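Local atomic coordinates of adenosyl-chloride synthase (Thermotoga maritima, PDB entry 2ZBV), a protein that binds adenosine and probably acts on S-adenosyl-L-methionine, as a member of the SAM hydrolase and SAM-dependent halogenase family. Residues I78-K83 with A106-I111; T61-V66 with N84-V89. One frame throughout, in Å; residues are numbered along the deposited sequence.

Interaction 1. Residues I78-K83 with A106-I111; sequences IVMKTK and AEIREI
Val79 and Arg109 form a hydrogen-bonded pair at the antiparallel edge of the N-terminal domain's six-stranded mixed sheet, where strand 105-110 is outermost within the chain; segments 78-82 and 106-110 run antiparallel, 167° between their directions. Arg109 N reaches Val79 O at 2.9 Å, in the carbonyl plane, and Val79 N returns the bond to Arg109 O. At the far end the ladder breaks into a classic beta bulge: Lys81 O accepts from two successive amides, Ala106 N at 2.8 Å and Glu107 N at 3.2 Å, while Lys81 N still bonds to Glu107 O.

The tight part lies at the start of strand 78-82. Val79 CG2 meets Ile111 CG1 at 3.8 Å, the two side chains crossing at about a right angle, and Ile111 CD1 lies as near to Ile78 O. With CG1 of Ile111 anti to its own carbonyl carbon (chi1 -61°), the ethyl arm turns back over the neighbouring strand; Ile131 and Val135 of helix 127-140 also touch this residue. An alanine in place of Ile111 would remove that arm and would probably leave a gap between Val79 CG2 and helix 127-140. On the face of Ile78, Met80 and Ile108 the packing across the strands is slacker, CE of Met80, a selenomethionine, standing 4.4 Å from Ile108 CD1.

The bulge end is the solvent side. Ala106 and Lys83 are exposed and meet through Ala106 CB and Lys83 CG, and the partly exposed Lys81, its chain extended, carries its amine away from 106-111. Further along, opposite Val79, the buried Arg109 bends at chi2 (-85°) and turns its guanidinium edge to Glu107; Arg109 NH1 has a further partner in Gly149 O. In the salt bridge within the strand, Arg109 NE donates to Glu107 OE2 at 2.6 Å, from above the carboxylate plane.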
ATOM      1  N   ILE A  78     -20.199 -15.559  -8.138  1.00 23.27           N
ATOM      2  CA  ILE A  78     -21.335 -14.775  -8.614  1.00 22.40           C
ATOM      3  C   ILE A  78     -21.057 -13.320  -8.964  1.00 23.32           C
ATOM      4  O   ILE A  78     -19.981 -12.784  -8.692  1.00 21.83           O
ATOM      5  CB  ILE A  78     -22.467 -14.758  -7.548  1.00 21.63           C
ATOM      6  CG1 ILE A  78     -21.957 -14.079  -6.272  1.00 19.77           C
ATOM      7  CG2 ILE A  78     -22.918 -16.172  -7.213  1.00 21.69           C
ATOM      8  CD1 ILE A  78     -23.036 -13.835  -5.230  1.00 20.36           C
ATOM      9  N   VAL A  79     -22.057 -12.695  -9.587  1.00 23.10           N
ATOM     10  CA  VAL A  79     -22.016 -11.280  -9.952  1.00 23.19           C
ATOM     11  C   VAL A  79     -23.394 -10.754  -9.560  1.00 24.26           C
ATOM     12  O   VAL A  79     -24.417 -11.251 -10.039  1.00 22.46           O
ATOM     13  CB  VAL A  79     -21.807 -11.037 -11.469  1.00 24.11           C
ATOM     14  CG1 VAL A  79     -21.909  -9.549 -11.756  1.00 21.15           C
ATOM     15  CG2 VAL A  79     -20.444 -11.547 -11.917  1.00 19.44           C
HETATM   16  N   MSE A  80     -23.417  -9.761  -8.676  1.00 23.04           N
HETATM   17  CA  MSE A  80     -24.670  -9.186  -8.199  1.00 24.55           C
HETATM   18  C   MSE A  80     -24.853  -7.758  -8.691  1.00 26.81           C
HETATM   19  O   MSE A  80     -23.882  -7.002  -8.838  1.00 25.85           O
HETATM   20  CB  MSE A  80     -24.705  -9.211  -6.661  1.00 24.85           C
HETATM   21  CG  MSE A  80     -25.962  -8.603  -6.024  1.00 27.62           C
HETATM   22 SE   MSE A  80     -25.796  -8.289  -4.121  1.00 33.01          SE
HETATM   23  CE  MSE A  80     -26.322 -10.014  -3.487  1.00 28.30           C
ATOM     24  N   LYS A  81     -26.101  -7.406  -8.977  1.00 26.52           N
ATOM     25  CA  LYS A  81     -26.435  -6.057  -9.411  1.00 26.98           C
ATOM     26  C   LYS A  81     -27.388  -5.528  -8.353  1.00 26.29           C
ATOM     27  O   LYS A  81     -28.421  -6.139  -8.069  1.00 27.64           O
ATOM     28  CB  LYS A  81     -27.127  -6.060 -10.772  1.00 29.76           C
ATOM     29  CG  LYS A  81     -27.441  -4.664 -11.298  1.00 31.02           C
ATOM     30  CD  LYS A  81     -28.309  -4.723 -12.550  1.00 34.99           C
ATOM     31  CE  LYS A  81     -28.766  -3.335 -12.979  1.00 35.12           C
ATOM     32  NZ  LYS A  81     -29.811  -3.406 -14.056  1.00 37.58           N
ATOM     33  N   THR A  82     -27.022  -4.409  -7.743  1.00 24.29           N
ATOM     34  CA  THR A  82     -27.850  -3.814  -6.710  1.00 24.14           C
ATOM     35  C   THR A  82     -28.756  -2.761  -7.329  1.00 23.69           C
ATOM     36  O   THR A  82     -28.458  -2.215  -8.393  1.00 23.86           O
ATOM     37  CB  THR A  82     -26.977  -3.205  -5.588  1.00 19.87           C
ATOM     38  OG1 THR A  82     -25.905  -2.454  -6.162  1.00 23.90           O
ATOM     39  CG2 THR A  82     -26.405  -4.307  -4.724  1.00 19.16           C
ATOM     40  N   LYS A  83     -29.863  -2.473  -6.656  1.00 26.06           N
ATOM     41  CA  LYS A  83     -30.823  -1.513  -7.187  1.00 29.59           C
ATOM     42  C   LYS A  83     -30.333  -0.079  -7.328  1.00 30.52           C
ATOM     43  O   LYS A  83     -31.066   0.777  -7.817  1.00 31.74           O
ATOM     44  CB  LYS A  83     -32.106  -1.572  -6.365  1.00 30.90           C
ATOM     45  CG  LYS A  83     -32.808  -2.912  -6.514  1.00 32.51           C
ATOM     46  CD  LYS A  83     -34.055  -3.017  -5.663  1.00 33.02           C
ATOM     47  CE  LYS A  83     -34.775  -4.325  -5.943  1.00 35.01           C
ATOM     48  NZ  LYS A  83     -35.959  -4.511  -5.069  1.00 36.10           N
ATOM     49  N   ALA A 106     -31.075  -6.399  -7.353  1.00 30.43           N
ATOM     50  CA  ALA A 106     -31.786  -6.294  -8.615  1.00 30.29           C
ATOM     51  C   ALA A 106     -31.661  -7.586  -9.421  1.00 31.19           C
ATOM     52  O   ALA A 106     -32.624  -8.042 -10.039  1.00 31.22           O
ATOM     53  CB  ALA A 106     -31.241  -5.118  -9.423  1.00 28.39           C
ATOM     54  N   GLU A 107     -30.477  -8.187  -9.396  1.00 30.41           N
ATOM     55  CA  GLU A 107     -30.237  -9.406 -10.157  1.00 30.18           C
ATOM     56  C   GLU A 107     -28.940 -10.081  -9.731  1.00 29.97           C
ATOM     57  O   GLU A 107     -27.967  -9.401  -9.403  1.00 27.84           O
ATOM     58  CB  GLU A 107     -30.155  -9.053 -11.639  1.00 31.32           C
ATOM     59  CG  GLU A 107     -29.913 -10.205 -12.584  1.00 36.56           C
ATOM     60  CD  GLU A 107     -29.815  -9.733 -14.025  1.00 41.30           C
ATOM     61  OE1 GLU A 107     -30.685  -8.942 -14.449  1.00 46.23           O
ATOM     62  OE2 GLU A 107     -28.875 -10.145 -14.736  1.00 42.41           O
ATOM     63  N   ILE A 108     -28.937 -11.414  -9.748  1.00 28.82           N
ATOM     64  CA  ILE A 108     -27.756 -12.198  -9.394  1.00 29.78           C
ATOM     65  C   ILE A 108     -27.484 -13.233 -10.492  1.00 30.46           C
ATOM     66  O   ILE A 108     -28.390 -13.951 -10.920  1.00 30.01           O
ATOM     67  CB  ILE A 108     -27.943 -12.971  -8.079  1.00 31.05           C
ATOM     68  CG1 ILE A 108     -28.460 -12.048  -6.979  1.00 32.39           C
ATOM     69  CG2 ILE A 108     -26.612 -13.575  -7.652  1.00 29.74           C
ATOM     70  CD1 ILE A 108     -28.829 -12.795  -5.704  1.00 34.51           C
ATOM     71  N   ARG A 109     -26.233 -13.303 -10.932  1.00 29.20           N
ATOM     72  CA  ARG A 109     -25.813 -14.238 -11.974  1.00 28.81           C
ATOM     73  C   ARG A 109     -24.696 -15.136 -11.456  1.00 29.23           C
ATOM     74  O   ARG A 109     -23.863 -14.705 -10.654  1.00 25.27           O
ATOM     75  CB  ARG A 109     -25.254 -13.477 -13.178  1.00 29.57           C
ATOM     76  CG  ARG A 109     -26.225 -12.556 -13.868  1.00 33.40           C
ATOM     77  CD  ARG A 109     -27.038 -13.329 -14.865  1.00 33.20           C
ATOM     78  NE  ARG A 109     -28.144 -12.541 -15.381  1.00 34.05           N
ATOM     79  CZ  ARG A 109     -29.004 -12.981 -16.290  1.00 32.05           C
ATOM     80  NH1 ARG A 109     -28.870 -14.203 -16.784  1.00 28.91           N
ATOM     81  NH2 ARG A 109     -30.006 -12.210 -16.684  1.00 31.08           N
ATOM     82  N   GLU A 110     -24.678 -16.386 -11.902  1.00 27.61           N
ATOM     83  CA  GLU A 110     -23.595 -17.264 -11.515  1.00 27.66           C
ATOM     84  C   GLU A 110     -22.603 -17.139 -12.664  1.00 28.48           C
ATOM     85  O   GLU A 110     -22.999 -17.036 -13.828  1.00 30.00           O
ATOM     86  CB  GLU A 110     -24.063 -18.712 -11.369  1.00 30.91           C
ATOM     87  CG  GLU A 110     -22.899 -19.692 -11.211  1.00 31.14           C
ATOM     88  CD  GLU A 110     -23.328 -21.041 -10.673  1.00 34.23           C
ATOM     89  OE1 GLU A 110     -24.522 -21.388 -10.814  1.00 32.69           O
ATOM     90  OE2 GLU A 110     -22.465 -21.760 -10.116  1.00 32.97           O
ATOM     91  N   ILE A 111     -21.320 -17.100 -12.340  1.00 24.97           N
ATOM     92  CA  ILE A 111     -20.298 -16.988 -13.360  1.00 25.07           C
ATOM     93  C   ILE A 111     -20.123 -18.372 -13.989  1.00 29.11           C
ATOM     94  O   ILE A 111     -19.537 -19.269 -13.385  1.00 27.97           O
ATOM     95  CB  ILE A 111     -18.964 -16.495 -12.743  1.00 24.58           C
ATOM     96  CG1 ILE A 111     -19.173 -15.100 -12.126  1.00 22.06           C
ATOM     97  CG2 ILE A 111     -17.870 -16.460 -13.801  1.00 21.13           C
ATOM     98  CD1 ILE A 111     -17.952 -14.523 -11.427  1.00 20.83           C
TER

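Interaction 2. Residues T61-V66 with N84-V89; sequences TVFLVV and NDQYFV
The parallel core of the N-terminal domain's mixed sheet includes strands 62-66 and 87-91. Four backbone bonds alternate between them: Tyr87 N to Thr61 O, Phe63 N to Tyr87 O, Val89 N to Phe63 O at 2.8 Å, and Val65 N to Val89 O. The bond from Val89 N is almost straight at hydrogen, whereas Phe63 N is tilted from the carbonyl plane of Tyr87.

On one face, Phe63 and Phe88 both hold CG anti to the carbonyl carbon (chi1 -67° in Phe63), which sets their rings alongside each other. The planes are 8° from parallel with centroids 4.8 Å apart, but displaced so that little ring surface overlaps; Phe63 CD2 and Phe88 CE1 approach to 3.3 Å. Thr61 CG2 lies over a face of the Phe63 ring, toward its rim. Gln86 brings its amide to the ring edge, with CD 3.6 Å from Phe63 CE2 and the planes 72° apart. Leu50 of helix 43-54 touches both phenylalanines.

On the other face Val62 CG2 packs on Tyr87 CB and Val62 CG1 meets Val89 CG2 at 4.0 Å, with helix 127-140 against Val62, Leu64 and Val89.

Gln86 OE1 accepts from Asn84 ND2, which comes from above the carbonyl plane, and Gln86 NE2 donates to Ser54 O. Together they probably restrain the amide's rotation, holding a buried polar group against an aromatic edge.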
ATOM      1  N   THR A  61     -20.327   1.380 -11.238  1.00 24.16           N
ATOM      2  CA  THR A  61     -19.017   0.946 -10.782  1.00 21.82           C
ATOM      3  C   THR A  61     -19.082  -0.567 -10.638  1.00 20.59           C
ATOM      4  O   THR A  61     -20.101  -1.106 -10.218  1.00 19.45           O
ATOM      5  CB  THR A  61     -18.666   1.529  -9.390  1.00 22.40           C
ATOM      6  OG1 THR A  61     -18.620   2.961  -9.455  1.00 24.61           O
ATOM      7  CG2 THR A  61     -17.319   0.999  -8.918  1.00 22.26           C
ATOM      8  N   VAL A  62     -17.998  -1.240 -11.008  1.00 21.59           N
ATOM      9  CA  VAL A  62     -17.902  -2.689 -10.878  1.00 20.53           C
ATOM     10  C   VAL A  62     -16.933  -2.957  -9.723  1.00 20.41           C
ATOM     11  O   VAL A  62     -15.800  -2.493  -9.743  1.00 20.47           O
ATOM     12  CB  VAL A  62     -17.333  -3.349 -12.156  1.00 21.41           C
ATOM     13  CG1 VAL A  62     -17.096  -4.832 -11.903  1.00 18.19           C
ATOM     14  CG2 VAL A  62     -18.309  -3.171 -13.328  1.00 20.29           C
ATOM     15  N   PHE A  63     -17.387  -3.696  -8.719  1.00 18.77           N
ATOM     16  CA  PHE A  63     -16.554  -4.009  -7.566  1.00 19.56           C
ATOM     17  C   PHE A  63     -15.999  -5.430  -7.628  1.00 18.73           C
ATOM     18  O   PHE A  63     -16.742  -6.394  -7.808  1.00 20.70           O
ATOM     19  CB  PHE A  63     -17.360  -3.834  -6.276  1.00 17.61           C
ATOM     20  CG  PHE A  63     -17.736  -2.403  -5.982  1.00 19.44           C
ATOM     21  CD1 PHE A  63     -16.879  -1.577  -5.259  1.00 18.65           C
ATOM     22  CD2 PHE A  63     -18.950  -1.882  -6.431  1.00 19.92           C
ATOM     23  CE1 PHE A  63     -17.223  -0.245  -4.980  1.00 17.17           C
ATOM     24  CE2 PHE A  63     -19.307  -0.549  -6.158  1.00 20.17           C
ATOM     25  CZ  PHE A  63     -18.433   0.268  -5.429  1.00 19.97           C
ATOM     26  N   LEU A  64     -14.686  -5.548  -7.490  1.00 18.59           N
ATOM     27  CA  LEU A  64     -14.020  -6.848  -7.498  1.00 16.79           C
ATOM     28  C   LEU A  64     -13.732  -7.146  -6.033  1.00 16.54           C
ATOM     29  O   LEU A  64     -12.830  -6.559  -5.448  1.00 14.50           O
ATOM     30  CB  LEU A  64     -12.727  -6.755  -8.298  1.00 16.96           C
ATOM     31  CG  LEU A  64     -11.799  -7.974  -8.337  1.00 14.58           C
ATOM     32  CD1 LEU A  64     -12.543  -9.226  -8.784  1.00 12.34           C
ATOM     33  CD2 LEU A  64     -10.664  -7.645  -9.296  1.00 14.71           C
ATOM     34  N   VAL A  65     -14.521  -8.040  -5.442  1.00 15.03           N
ATOM     35  CA  VAL A  65     -14.390  -8.351  -4.026  1.00 16.77           C
ATOM     36  C   VAL A  65     -13.971  -9.796  -3.811  1.00 18.25           C
ATOM     37  O   VAL A  65     -14.760 -10.715  -4.014  1.00 19.22           O
ATOM     38  CB  VAL A  65     -15.728  -8.099  -3.301  1.00 19.04           C
ATOM     39  CG1 VAL A  65     -15.539  -8.195  -1.785  1.00 17.62           C
ATOM     40  CG2 VAL A  65     -16.278  -6.736  -3.707  1.00 15.63           C
ATOM     41  N   VAL A  66     -12.730  -9.987  -3.380  1.00 15.92           N
ATOM     42  CA  VAL A  66     -12.222 -11.328  -3.181  1.00 15.90           C
ATOM     43  C   VAL A  66     -11.603 -11.634  -1.818  1.00 16.35           C
ATOM     44  O   VAL A  66     -10.407 -11.424  -1.593  1.00 16.93           O
ATOM     45  CB  VAL A  66     -11.191 -11.699  -4.285  1.00 16.93           C
ATOM     46  CG1 VAL A  66     -10.830 -13.178  -4.188  1.00 18.07           C
ATOM     47  CG2 VAL A  66     -11.767 -11.398  -5.667  1.00 16.18           C
ATOM     48  N   ASN A  84     -29.096   0.183  -6.913  1.00 29.75           N
ATOM     49  CA  ASN A  84     -28.528   1.522  -7.040  1.00 28.33           C
ATOM     50  C   ASN A  84     -27.589   1.524  -8.243  1.00 28.03           C
ATOM     51  O   ASN A  84     -26.769   2.425  -8.417  1.00 26.28           O
ATOM     52  CB  ASN A  84     -27.780   1.926  -5.757  1.00 28.83           C
ATOM     53  CG  ASN A  84     -26.572   1.056  -5.486  1.00 28.73           C
ATOM     54  OD1 ASN A  84     -26.613  -0.152  -5.698  1.00 29.33           O
ATOM     55  ND2 ASN A  84     -25.490   1.666  -5.003  1.00 26.23           N
ATOM     56  N   ASP A  85     -27.720   0.487  -9.066  1.00 28.36           N
ATOM     57  CA  ASP A  85     -26.935   0.341 -10.285  1.00 28.20           C
ATOM     58  C   ASP A  85     -25.442   0.096 -10.138  1.00 25.78           C
ATOM     59  O   ASP A  85     -24.651   0.612 -10.925  1.00 25.14           O
ATOM     60  CB  ASP A  85     -27.153   1.554 -11.190  1.00 34.42           C
ATOM     61  CG  ASP A  85     -28.524   1.561 -11.827  1.00 41.68           C
ATOM     62  OD1 ASP A  85     -28.917   2.615 -12.381  1.00 45.64           O
ATOM     63  OD2 ASP A  85     -29.206   0.511 -11.780  1.00 43.74           O
ATOM     64  N   GLN A  86     -25.049  -0.685  -9.139  1.00 24.49           N
ATOM     65  CA  GLN A  86     -23.636  -1.014  -8.972  1.00 23.82           C
ATOM     66  C   GLN A  86     -23.462  -2.519  -9.161  1.00 23.91           C
ATOM     67  O   GLN A  86     -24.391  -3.296  -8.923  1.00 24.16           O
ATOM     68  CB  GLN A  86     -23.126  -0.585  -7.593  1.00 22.23           C
ATOM     69  CG  GLN A  86     -23.047   0.921  -7.424  1.00 23.33           C
ATOM     70  CD  GLN A  86     -22.370   1.325  -6.131  1.00 21.89           C
ATOM     71  OE1 GLN A  86     -22.612   0.728  -5.086  1.00 19.34           O
ATOM     72  NE2 GLN A  86     -21.527   2.355  -6.195  1.00 21.07           N
ATOM     73  N   TYR A  87     -22.268  -2.928  -9.576  1.00 23.38           N
ATOM     74  CA  TYR A  87     -21.997  -4.341  -9.818  1.00 23.98           C
ATOM     75  C   TYR A  87     -20.941  -4.917  -8.878  1.00 22.77           C
ATOM     76  O   TYR A  87     -19.947  -4.255  -8.574  1.00 21.08           O
ATOM     77  CB  TYR A  87     -21.568  -4.525 -11.271  1.00 24.29           C
ATOM     78  CG  TYR A  87     -22.625  -4.068 -12.254  1.00 30.47           C
ATOM     79  CD1 TYR A  87     -23.695  -4.899 -12.595  1.00 32.42           C
ATOM     80  CD2 TYR A  87     -22.578  -2.791 -12.816  1.00 31.61           C
ATOM     81  CE1 TYR A  87     -24.695  -4.470 -13.474  1.00 35.53           C
ATOM     82  CE2 TYR A  87     -23.574  -2.349 -13.695  1.00 35.02           C
ATOM     83  CZ  TYR A  87     -24.630  -3.195 -14.019  1.00 36.41           C
ATOM     84  OH  TYR A  87     -25.621  -2.765 -14.877  1.00 37.87           O
ATOM     85  N   PHE A  88     -21.169  -6.155  -8.431  1.00 22.53           N
ATOM     86  CA  PHE A  88     -20.258  -6.838  -7.510  1.00 21.12           C
ATOM     87  C   PHE A  88     -19.881  -8.232  -7.977  1.00 20.96           C
ATOM     88  O   PHE A  88     -20.732  -9.115  -8.083  1.00 22.39           O
ATOM     89  CB  PHE A  88     -20.889  -6.940  -6.126  1.00 18.56           C
ATOM     90  CG  PHE A  88     -21.265  -5.614  -5.539  1.00 21.08           C
ATOM     91  CD1 PHE A  88     -20.378  -4.924  -4.715  1.00 18.39           C
ATOM     92  CD2 PHE A  88     -22.486  -5.023  -5.856  1.00 18.71           C
ATOM     93  CE1 PHE A  88     -20.700  -3.655  -4.218  1.00 21.10           C
ATOM     94  CE2 PHE A  88     -22.818  -3.753  -5.362  1.00 19.18           C
ATOM     95  CZ  PHE A  88     -21.924  -3.071  -4.544  1.00 20.89           C
ATOM     96  N   VAL A  89     -18.595  -8.409  -8.253  1.00 17.69           N
ATOM     97  CA  VAL A  89     -18.037  -9.680  -8.686  1.00 17.94           C
ATOM     98  C   VAL A  89     -17.400 -10.292  -7.438  1.00 20.43           C
ATOM     99  O   VAL A  89     -16.410  -9.763  -6.921  1.00 18.76           O
ATOM    100  CB  VAL A  89     -16.963  -9.448  -9.757  1.00 17.44           C
ATOM    101  CG1 VAL A  89     -16.363 -10.783 -10.206  1.00 18.56           C
ATOM    102  CG2 VAL A  89     -17.575  -8.690 -10.929  1.00 17.65           C
TER

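Interactions 1 and 2 are two strand pairs of one sheet, separated by the antiparallel pairing of strand 77-82 with strand 87-91, their centres 9 Å apart. Met80 N stands 2.8 Å from Phe88 O, a probable hydrogen bond, while Lys81 CG packs 3.5 Å from Tyr87 CE1. Strand 87-91 thus connects the antiparallel edge to the parallel core, and helix 127-140 touches Val79 and Ile111 in interaction 1 as well as Val62 and Val89 in interaction 2. Interaction 2 reaches the adenosine pocket through Val66, whose O makes a weak hydrogen bond to O3' of the ligand; the side chain of Ile111 in interaction 1 is about 13 Å from a bound adenosine.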